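Local coordinates for protein 3-hydroxyisobutyryl-CoA hydrolase (Mycobacterium thermoresistibile, PDB 4HDT) that probably hydrolyses 3-hydroxy-2-methylpropanoyl-CoA to 3-hydroxy-2-methylpropanoate and free CoA, as a zinc-binding member of the crotonase-like family, at residues N31-G36 with F92-L97; V74-S79 with E307-Q312; A85-F90 with A298-H303. All blocks are in the same frame, centred on the assembly; numbering follows the deposited sequence.

Interaction 1: N31-G36 with F92-L97. With ZN (zinc ion), chain D; ACT (acetate ion), chain H.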
loop_
_atom_site.group_PDB
_atom_site.type_symbol
_atom_site.label_atom_id
_atom_site.label_comp_id
_atom_site.label_asym_id
_atom_site.label_seq_id
_atom_site.Cartn_x
_atom_site.Cartn_y
_atom_site.Cartn_z
ATOM N N ASN A 31 -3.689 -3.730 -13.680
ATOM C CA ASN A 31 -3.398 -2.311 -13.570
ATOM C C ASN A 31 -2.125 -1.980 -12.775
ATOM O O ASN A 31 -2.030 -0.870 -12.181
ATOM C CB ASN A 31 -4.635 -1.565 -13.054
ATOM C CG ASN A 31 -5.864 -1.818 -13.906
ATOM O OD1 ASN A 31 -5.792 -1.765 -15.150
ATOM N ND2 ASN A 31 -7.028 -1.983 -13.262
ATOM N N SER A 32 -1.123 -2.877 -12.789
ATOM C CA SER A 32 0.118 -2.550 -12.089
ATOM C C SER A 32 0.739 -1.224 -12.599
ATOM O O SER A 32 0.670 -0.920 -13.783
ATOM C CB SER A 32 1.123 -3.688 -12.081
ATOM O OG SER A 32 1.541 -3.998 -13.359
ATOM N N LEU A 33 1.368 -0.464 -11.706
ATOM C CA LEU A 33 1.792 0.915 -12.015
ATOM C C LEU A 33 3.162 0.948 -12.659
ATOM O O LEU A 33 4.127 0.367 -12.139
ATOM C CB LEU A 33 1.892 1.769 -10.744
ATOM C CG LEU A 33 0.643 1.859 -9.920
ATOM C CD1 LEU A 33 0.953 2.717 -8.694
ATOM C CD2 LEU A 33 -0.467 2.498 -10.718
ATOM N N THR A 34 3.240 1.696 -13.741
ATOM C CA THR A 34 4.505 2.025 -14.378
ATOM C C THR A 34 4.889 3.458 -13.976
ATOM O O THR A 34 4.070 4.227 -13.438
ATOM C CB THR A 34 4.377 2.003 -15.907
ATOM O OG1 THR A 34 3.450 3.003 -16.320
ATOM C CG2 THR A 34 3.934 0.636 -16.442
ATOM N N HIS A 35 6.106 3.824 -14.325
ATOM C CA HIS A 35 6.556 5.174 -14.011
ATOM C C HIS A 35 5.702 6.157 -14.808
ATOM O O HIS A 35 5.303 7.224 -14.315
ATOM C CB HIS A 35 8.040 5.249 -14.341
ATOM C CG HIS A 35 8.674 6.507 -13.878
ATOM N ND1 HIS A 35 9.967 6.848 -14.194
ATOM C CD2 HIS A 35 8.200 7.493 -13.079
ATOM C CE1 HIS A 35 10.252 8.013 -13.634
ATOM N NE2 HIS A 35 9.204 8.410 -12.930
ATOM N N GLY A 36 5.399 5.811 -16.063
ATOM C CA GLY A 36 4.526 6.622 -16.882
ATOM C C GLY A 36 3.144 6.891 -16.311
ATOM O O GLY A 36 2.620 8.010 -16.375
ATOM N N PHE A 92 10.834 8.158 -6.207
ATOM C CA PHE A 92 10.834 9.601 -5.965
ATOM C C PHE A 92 9.518 10.234 -6.455
ATOM O O PHE A 92 8.837 10.938 -5.716
ATOM C CB PHE A 92 12.068 10.225 -6.648
ATOM C CG PHE A 92 12.401 11.613 -6.211
ATOM C CD1 PHE A 92 11.876 12.702 -6.856
ATOM C CD2 PHE A 92 13.296 11.822 -5.187
ATOM C CE1 PHE A 92 12.199 14.001 -6.458
ATOM C CE2 PHE A 92 13.622 13.097 -4.773
ATOM C CZ PHE A 92 13.066 14.187 -5.403
ATOM N N ASP A 93 9.139 9.976 -7.695
ATOM C CA ASP A 93 7.919 10.500 -8.280
ATOM C C ASP A 93 6.661 9.874 -7.648
ATOM O O ASP A 93 5.665 10.556 -7.413
ATOM C CB ASP A 93 7.917 10.279 -9.799
ATOM C CG ASP A 93 8.901 11.182 -10.526
ATOM O OD1 ASP A 93 9.255 12.304 -10.021
ATOM O OD2 ASP A 93 9.340 10.808 -11.654
ATOM N N GLU A 94 6.722 8.577 -7.351
ATOM C CA GLU A 94 5.567 7.902 -6.781
ATOM C C GLU A 94 5.255 8.407 -5.378
ATOM O O GLU A 94 4.097 8.679 -5.072
ATOM C CB GLU A 94 5.783 6.393 -6.729
ATOM C CG GLU A 94 4.572 5.605 -6.236
ATOM C CD GLU A 94 4.864 4.134 -6.108
ATOM O OE1 GLU A 94 5.995 3.817 -5.684
ATOM O OE2 GLU A 94 3.991 3.290 -6.402
ATOM N N TYR A 95 6.279 8.559 -4.569
ATOM C CA TYR A 95 6.060 8.983 -3.183
ATOM C C TYR A 95 5.624 10.442 -3.153
ATOM O O TYR A 95 4.794 10.835 -2.336
ATOM C CB TYR A 95 7.245 8.742 -2.261
ATOM C CG TYR A 95 7.709 7.278 -2.114
ATOM C CD1 TYR A 95 7.048 6.224 -2.734
ATOM C CD2 TYR A 95 8.828 6.985 -1.391
ATOM C CE1 TYR A 95 7.508 4.919 -2.642
ATOM C CE2 TYR A 95 9.296 5.682 -1.273
ATOM C CZ TYR A 95 8.668 4.660 -1.922
ATOM O OH TYR A 95 9.232 3.402 -1.808
ATOM N N ARG A 96 6.137 11.274 -4.041
ATOM C CA ARG A 96 5.597 12.609 -4.169
ATOM C C ARG A 96 4.104 12.635 -4.564
ATOM O O ARG A 96 3.320 13.439 -4.035
ATOM C CB ARG A 96 6.466 13.426 -5.152
ATOM C CG ARG A 96 7.793 13.874 -4.518
ATOM C CD ARG A 96 8.877 14.261 -5.547
ATOM N NE ARG A 96 8.449 15.287 -6.462
ATOM C CZ ARG A 96 8.609 16.607 -6.281
ATOM N NH1 ARG A 96 9.179 17.079 -5.173
ATOM N NH2 ARG A 96 8.182 17.475 -7.201
ATOM N N LEU A 97 3.707 11.739 -5.454
ATOM C CA LEU A 97 2.315 11.592 -5.815
ATOM C C LEU A 97 1.492 11.140 -4.606
ATOM O O LEU A 97 0.405 11.682 -4.354
ATOM C CB LEU A 97 2.154 10.587 -6.969
ATOM C CG LEU A 97 0.715 10.087 -7.287
ATOM C CD1 LEU A 97 -0.182 11.222 -7.732
ATOM C CD2 LEU A 97 0.726 8.962 -8.332
HETATM ZN ZN ZN D . 11.479 6.227 -15.490
HETATM C C ACT H . 8.674 1.429 -13.096
HETATM O O ACT H . 8.181 1.675 -14.246
HETATM O OXT ACT H . 9.827 1.795 -12.780
HETATM C CH3 ACT H . 7.917 0.613 -12.076
#
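His35, in the first turn of helix 35-49, meets Asp93 on helix 85-103; the backbones come nearest at His35 and Glu94, whose CA atoms are 7.8 Å apart. The polar centre of the contact is one hydrogen bond: His35 NE2 donates to Asp93 OD2 at 2.7 Å, nearly straight at 168°. The carboxylate oxygen sits at the edge of the imidazole, practically in the ring plane, and accepts the N-H on its anti lone pair, the one turned away from OD1. Ring and carboxylate are twisted 32° against each other. What carries the ring toward Asp93 is the first torsion of His35, with CG anti to the backbone N (chi1 -171°). The second ring nitrogen, His35 ND1, binds a zinc ion at 2.1 Å, and Glu86 from the first turn of helix 85-103 is the second ligand from this chain. Asp93 OD1 is held in turn by a salt bridge to Arg89, one helical turn earlier. Beside this hydrogen bond Leu33 brings CD1 to 3.8 Å from Glu94 OE2, the two side chains crossing at about a right angle. Leucine suits this buried place, since it also packs on Val123 of helix 119-124. Just before the helix, Thr34 is the N-cap, its OG1 accepting from the backbone N of Met37. An acetate ion, probably from the crystallisation liquor, lies close by, and its O accepts a bent hydrogen bond from His35 N at 3.0 Å. With one nitrogen on zinc and the other on a carboxylate, the imidazole is fixed in rotation, and Asp93 acts as a second-shell residue that probably makes His35 a more electron-rich ligand for the metal.

Interaction 2: V74-S79 with E307-Q312. With ZN (zinc ion), chain E.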
loop_
_atom_site.group_PDB
_atom_site.type_symbol
_atom_site.label_atom_id
_atom_site.label_comp_id
_atom_site.label_asym_id
_atom_site.label_seq_id
_atom_site.Cartn_x
_atom_site.Cartn_y
_atom_site.Cartn_z
ATOM N N VAL A 74 8.583 -6.227 -12.328
ATOM C CA VAL A 74 9.585 -6.571 -13.336
ATOM C C VAL A 74 10.565 -5.408 -13.517
ATOM O O VAL A 74 11.777 -5.601 -13.640
ATOM C CB VAL A 74 8.938 -6.904 -14.713
ATOM C CG1 VAL A 74 9.995 -7.136 -15.777
ATOM C CG2 VAL A 74 8.008 -8.120 -14.614
ATOM N N ALA A 75 10.035 -4.194 -13.570
ATOM C CA ALA A 75 10.881 -3.029 -13.790
ATOM C C ALA A 75 11.813 -2.753 -12.592
ATOM O O ALA A 75 12.975 -2.329 -12.769
ATOM C CB ALA A 75 9.989 -1.832 -14.081
ATOM N N ILE A 76 11.320 -2.979 -11.375
ATOM C CA ILE A 76 12.138 -2.784 -10.174
ATOM C C ILE A 76 13.247 -3.830 -10.187
ATOM O O ILE A 76 14.399 -3.543 -9.872
ATOM C CB ILE A 76 11.294 -2.890 -8.877
ATOM C CG1 ILE A 76 10.237 -1.771 -8.858
ATOM C CG2 ILE A 76 12.194 -2.853 -7.655
ATOM C CD1 ILE A 76 10.815 -0.381 -8.719
ATOM N N TYR A 77 12.888 -5.038 -10.589
ATOM C CA TYR A 77 13.841 -6.142 -10.652
ATOM C C TYR A 77 14.954 -5.814 -11.632
ATOM O O TYR A 77 16.139 -5.883 -11.284
ATOM C CB TYR A 77 13.081 -7.416 -11.025
ATOM C CG TYR A 77 13.901 -8.678 -11.293
ATOM C CD1 TYR A 77 14.614 -9.300 -10.271
ATOM C CD2 TYR A 77 13.863 -9.288 -12.534
ATOM C CE1 TYR A 77 15.316 -10.466 -10.486
ATOM C CE2 TYR A 77 14.576 -10.441 -12.783
ATOM C CZ TYR A 77 15.292 -11.034 -11.756
ATOM O OH TYR A 77 15.991 -12.187 -12.005
ATOM N N HIS A 78 14.598 -5.408 -12.841
ATOM C CA HIS A 78 15.647 -5.054 -13.806
ATOM C C HIS A 78 16.526 -3.904 -13.325
ATOM O O HIS A 78 17.741 -3.898 -13.570
ATOM C CB HIS A 78 15.037 -4.763 -15.174
ATOM C CG HIS A 78 14.415 -5.973 -15.808
ATOM N ND1 HIS A 78 13.661 -5.907 -16.956
ATOM C CD2 HIS A 78 14.405 -7.276 -15.430
ATOM C CE1 HIS A 78 13.227 -7.111 -17.271
ATOM N NE2 HIS A 78 13.654 -7.959 -16.352
ATOM N N SER A 79 15.927 -2.927 -12.630
ATOM C CA SER A 79 16.724 -1.817 -12.115
ATOM C C SER A 79 17.681 -2.214 -10.988
ATOM O O SER A 79 18.823 -1.772 -10.930
ATOM C CB SER A 79 15.792 -0.675 -11.647
ATOM O OG SER A 79 16.531 0.458 -11.256
ATOM N N GLU A 307 16.223 -11.717 -5.083
ATOM C CA GLU A 307 15.833 -13.099 -4.885
ATOM C C GLU A 307 14.318 -13.193 -4.733
ATOM O O GLU A 307 13.677 -14.095 -5.298
ATOM C CB GLU A 307 16.573 -13.668 -3.675
ATOM C CG GLU A 307 16.162 -15.080 -3.274
ATOM C CD GLU A 307 16.427 -16.156 -4.292
ATOM O OE1 GLU A 307 16.997 -15.912 -5.363
ATOM O OE2 GLU A 307 16.079 -17.312 -4.021
ATOM N N GLY A 308 13.746 -12.290 -3.917
ATOM C CA GLY A 308 12.304 -12.281 -3.685
ATOM C C GLY A 308 11.492 -12.059 -4.944
ATOM O O GLY A 308 10.556 -12.803 -5.252
ATOM N N ILE A 309 11.856 -11.061 -5.723
ATOM C CA ILE A 309 11.118 -10.796 -6.933
ATOM C C ILE A 309 11.372 -11.915 -7.936
ATOM O O ILE A 309 10.456 -12.332 -8.639
ATOM C CB ILE A 309 11.501 -9.453 -7.540
ATOM C CG1 ILE A 309 11.087 -8.279 -6.624
ATOM C CG2 ILE A 309 10.915 -9.302 -8.943
ATOM C CD1 ILE A 309 11.633 -6.948 -7.070
ATOM N N ARG A 310 12.611 -12.396 -8.046
ATOM C CA ARG A 310 12.930 -13.529 -8.942
ATOM C C ARG A 310 12.020 -14.721 -8.687
ATOM O O ARG A 310 11.464 -15.330 -9.614
ATOM C CB ARG A 310 14.396 -13.977 -8.764
ATOM C CG ARG A 310 14.845 -15.093 -9.716
ATOM C CD ARG A 310 15.965 -15.941 -9.121
ATOM N NE ARG A 310 15.562 -16.655 -7.914
ATOM C CZ ARG A 310 14.661 -17.632 -7.896
ATOM N NH1 ARG A 310 14.065 -17.995 -9.024
ATOM N NH2 ARG A 310 14.351 -18.240 -6.760
ATOM N N ALA A 311 11.897 -15.089 -7.414
ATOM C CA ALA A 311 11.091 -16.242 -7.051
ATOM C C ALA A 311 9.627 -16.058 -7.455
ATOM O O ALA A 311 8.988 -17.027 -7.889
ATOM C CB ALA A 311 11.203 -16.536 -5.570
ATOM N N GLN A 312 9.099 -14.847 -7.290
ATOM C CA GLN A 312 7.722 -14.532 -7.694
ATOM C C GLN A 312 7.544 -14.736 -9.189
ATOM O O GLN A 312 6.569 -15.339 -9.625
ATOM C CB GLN A 312 7.337 -13.091 -7.312
HETATM ZN ZN ZN E . 13.073 -4.395 -18.235
#
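Tyr77 and Ile309 make the heart of this helix pair, where helices 73-81 and 303-313 run in roughly opposed directions, 135° between the short segments, their axes approaching to 9.9 Å. Tyr77 has CG anti to the backbone N (chi1 174°), which swings the ring across to the second helix. Its CB rests 3.5 Å from Ile309 CG2, and the same methyl lies obliquely by the ring near CG and CD1. The two side chains slide past each other in opposite directions. Ile309 uses both branches: while CG2 serves the tyrosine, the extended CG1 arm takes CD1 to 4.2 Å from Ile76 CG2, so a beta-branched residue fills two neighbouring sites at once. Further out, Tyr77 and Arg310 lie side by side pointing the same way, and the aliphatic part of the arginine, through CG, comes to 3.9 Å from Tyr77 OH. In the conformer given, one of two, Arg310 bends at chi3 (63°) back to its own helix, where NE donates to Glu307 OE1 at 3.0 Å; this salt bridge, tentative for that reason, approaches the carboxylate from above its plane. On another side of helix 73-81, His78 ND1 binds a zinc ion. Apolar branches inside and a tyrosine hydroxyl farther out form an apolar helix-helix contact with a polar margin, joining helices 73-81 and 303-313 of the crotonase-like fold.

Interaction 3: A85-F90 with A298-H303. With ZN (zinc ion), chain D.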
loop_
_atom_site.group_PDB
_atom_site.type_symbol
_atom_site.label_atom_id
_atom_site.label_comp_id
_atom_site.label_asym_id
_atom_site.label_seq_id
_atom_site.Cartn_x
_atom_site.Cartn_y
_atom_site.Cartn_z
ATOM N N ALA A 85 18.851 3.171 -10.865
ATOM C CA ALA A 85 18.431 4.542 -11.228
ATOM C C ALA A 85 16.926 4.704 -11.493
ATOM O O ALA A 85 16.297 5.642 -10.990
ATOM C CB ALA A 85 19.234 5.039 -12.416
ATOM N N GLU A 86 16.342 3.800 -12.270
ATOM C CA GLU A 86 14.903 3.864 -12.555
ATOM C C GLU A 86 14.062 3.591 -11.333
ATOM O O GLU A 86 13.050 4.239 -11.135
ATOM C CB GLU A 86 14.494 2.910 -13.681
ATOM C CG GLU A 86 12.990 2.653 -13.835
ATOM C CD GLU A 86 12.170 3.834 -14.354
ATOM O OE1 GLU A 86 12.684 4.883 -14.758
ATOM O OE2 GLU A 86 10.916 3.709 -14.291
ATOM N N ALA A 87 14.471 2.614 -10.524
ATOM C CA ALA A 87 13.739 2.369 -9.295
ATOM C C ALA A 87 13.721 3.621 -8.407
ATOM O O ALA A 87 12.663 4.010 -7.906
ATOM C CB ALA A 87 14.297 1.190 -8.519
ATOM N N ARG A 88 14.871 4.233 -8.189
ATOM C CA ARG A 88 14.892 5.433 -7.364
ATOM C C ARG A 88 14.070 6.583 -7.948
ATOM O O ARG A 88 13.339 7.291 -7.230
ATOM C CB ARG A 88 16.314 5.876 -7.079
ATOM C CG ARG A 88 17.047 4.890 -6.190
ATOM C CD ARG A 88 18.348 5.494 -5.718
ATOM N NE ARG A 88 19.267 5.588 -6.828
ATOM C CZ ARG A 88 20.097 4.622 -7.203
ATOM N NH1 ARG A 88 20.175 3.489 -6.516
ATOM N NH2 ARG A 88 20.875 4.823 -8.250
ATOM N N ARG A 89 14.143 6.777 -9.254
ATOM C CA ARG A 89 13.385 7.852 -9.830
ATOM C C ARG A 89 11.892 7.555 -9.743
ATOM O O ARG A 89 11.088 8.449 -9.490
ATOM C CB ARG A 89 13.773 8.086 -11.268
ATOM C CG ARG A 89 13.119 9.346 -11.839
ATOM C CD ARG A 89 13.552 10.638 -11.116
ATOM N NE ARG A 89 12.485 11.631 -11.150
ATOM C CZ ARG A 89 12.591 12.904 -10.757
ATOM N NH1 ARG A 89 13.757 13.392 -10.316
ATOM N NH2 ARG A 89 11.522 13.711 -10.833
ATOM N N PHE A 90 11.530 6.304 -9.996
ATOM C CA PHE A 90 10.128 5.872 -9.893
ATOM C C PHE A 90 9.610 6.173 -8.478
ATOM O O PHE A 90 8.555 6.783 -8.319
ATOM C CB PHE A 90 9.972 4.370 -10.244
ATOM C CG PHE A 90 8.605 3.816 -9.935
ATOM C CD1 PHE A 90 7.519 4.127 -10.724
ATOM C CD2 PHE A 90 8.419 3.035 -8.821
ATOM C CE1 PHE A 90 6.254 3.621 -10.462
ATOM C CE2 PHE A 90 7.168 2.537 -8.515
ATOM C CZ PHE A 90 6.059 2.856 -9.334
ATOM N N ALA A 298 17.876 1.474 0.183
ATOM C CA ALA A 298 18.748 0.462 0.790
ATOM C C ALA A 298 18.416 -0.948 0.263
ATOM O O ALA A 298 19.350 -1.735 -0.048
ATOM C CB ALA A 298 18.653 0.526 2.311
ATOM N N SER A 299 17.127 -1.242 0.127
ATOM C CA SER A 299 16.694 -2.553 -0.347
ATOM C C SER A 299 17.228 -2.850 -1.772
ATOM O O SER A 299 17.451 -4.014 -2.126
ATOM C CB SER A 299 15.185 -2.683 -0.315
ATOM O OG SER A 299 14.657 -2.086 -1.472
ATOM N N LEU A 300 17.449 -1.821 -2.580
ATOM C CA LEU A 300 18.015 -2.070 -3.911
ATOM C C LEU A 300 19.383 -2.750 -3.889
ATOM O O LEU A 300 19.781 -3.391 -4.866
ATOM C CB LEU A 300 18.132 -0.776 -4.721
ATOM C CG LEU A 300 16.879 -0.180 -5.274
ATOM C CD1 LEU A 300 17.275 1.164 -5.915
ATOM C CD2 LEU A 300 16.226 -1.126 -6.304
ATOM N N LYS A 301 20.150 -2.548 -2.828
ATOM C CA LYS A 301 21.474 -3.143 -2.661
ATOM C C LYS A 301 21.411 -4.540 -2.027
ATOM O O LYS A 301 22.420 -5.220 -1.898
ATOM C CB LYS A 301 22.381 -2.222 -1.816
ATOM N N SER A 302 20.215 -4.983 -1.656
ATOM C CA SER A 302 20.061 -6.262 -0.947
ATOM C C SER A 302 19.974 -7.501 -1.843
ATOM O O SER A 302 19.422 -7.461 -2.932
ATOM C CB SER A 302 18.823 -6.196 -0.047
ATOM O OG SER A 302 17.579 -6.266 -0.773
ATOM N N HIS A 303 20.448 -8.621 -1.306
ATOM C CA HIS A 303 20.225 -9.927 -1.890
ATOM C C HIS A 303 18.730 -10.241 -1.957
ATOM O O HIS A 303 18.245 -10.745 -2.948
ATOM C CB HIS A 303 20.936 -10.983 -1.038
ATOM C CG HIS A 303 20.569 -12.399 -1.381
ATOM N ND1 HIS A 303 19.429 -13.012 -0.911
ATOM C CD2 HIS A 303 21.214 -13.322 -2.133
ATOM C CE1 HIS A 303 19.391 -14.257 -1.357
ATOM N NE2 HIS A 303 20.457 -14.466 -2.107
HETATM ZN ZN ZN D . 11.479 6.227 -15.490
#
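Leu300 reaches across to Ala87 and Arg88 from a type I beta turn, Ser299 to Ser302, which links helices 285-299 and 303-313 of this crotonase-like fold. The tightly packed part is small, apolar and buried. Leu300 CD2 sits 3.7 Å from Ala87 CB, and CD1 of the same leucine is only slightly farther from that methyl. Alanine suits a place where a branched side chain must come close to the helix, for its CB is the whole of the side chain. The leucine is sent over by its first torsion, CG anti to its own carbonyl carbon (chi1 -74°), and it also touches Ala80 of helix 73-81 and Leu305 of helix 303-313. The solvent side is formed by the partly exposed Arg88, whose CG is just as close, 3.7 Å from Leu300 CD1, the two side chains crossing at a slant. Beyond CG the arginine bends at chi3 (-70°); the guanidinium is oblique to the leucine methyl, while NH2 gives its hydrogen bond to the carbonyl oxygen of Asp83, just before its own helix. Its aliphatic stem thus packs on the leucine. On another side of helix 85-103, Glu86 OE1 binds zinc at 1.9 Å. The turn itself is fastened at Ser299 O, which accepts from Ser302 N and also, at 2.6 Å on a lone pair in the carbonyl plane, from Ser302 OG.

From the N terminus, 31-36 comes first, and interaction 1 closes a loop when helix 85-103 returns to the start of helix 35-49. Segments 74-79 and 85-90 lie inside that loop, yet their partners come more than 200 residues later, so interactions 2 and 3 both cross interaction 1. Interaction 3 is nested inside the longer loop of interaction 2. His35 of interaction 1 and Glu86 of interaction 3 share one zinc ion, while Ser79 OG, 3.1 Å from Ala87 N, probably hydrogen-bonds interaction 2 to interaction 3. Interaction 1 joins helices 35-49 and 85-103; interactions 2 and 3 tie helices 73-81 and 85-103 to the consecutive late helices 285-299 and 303-313.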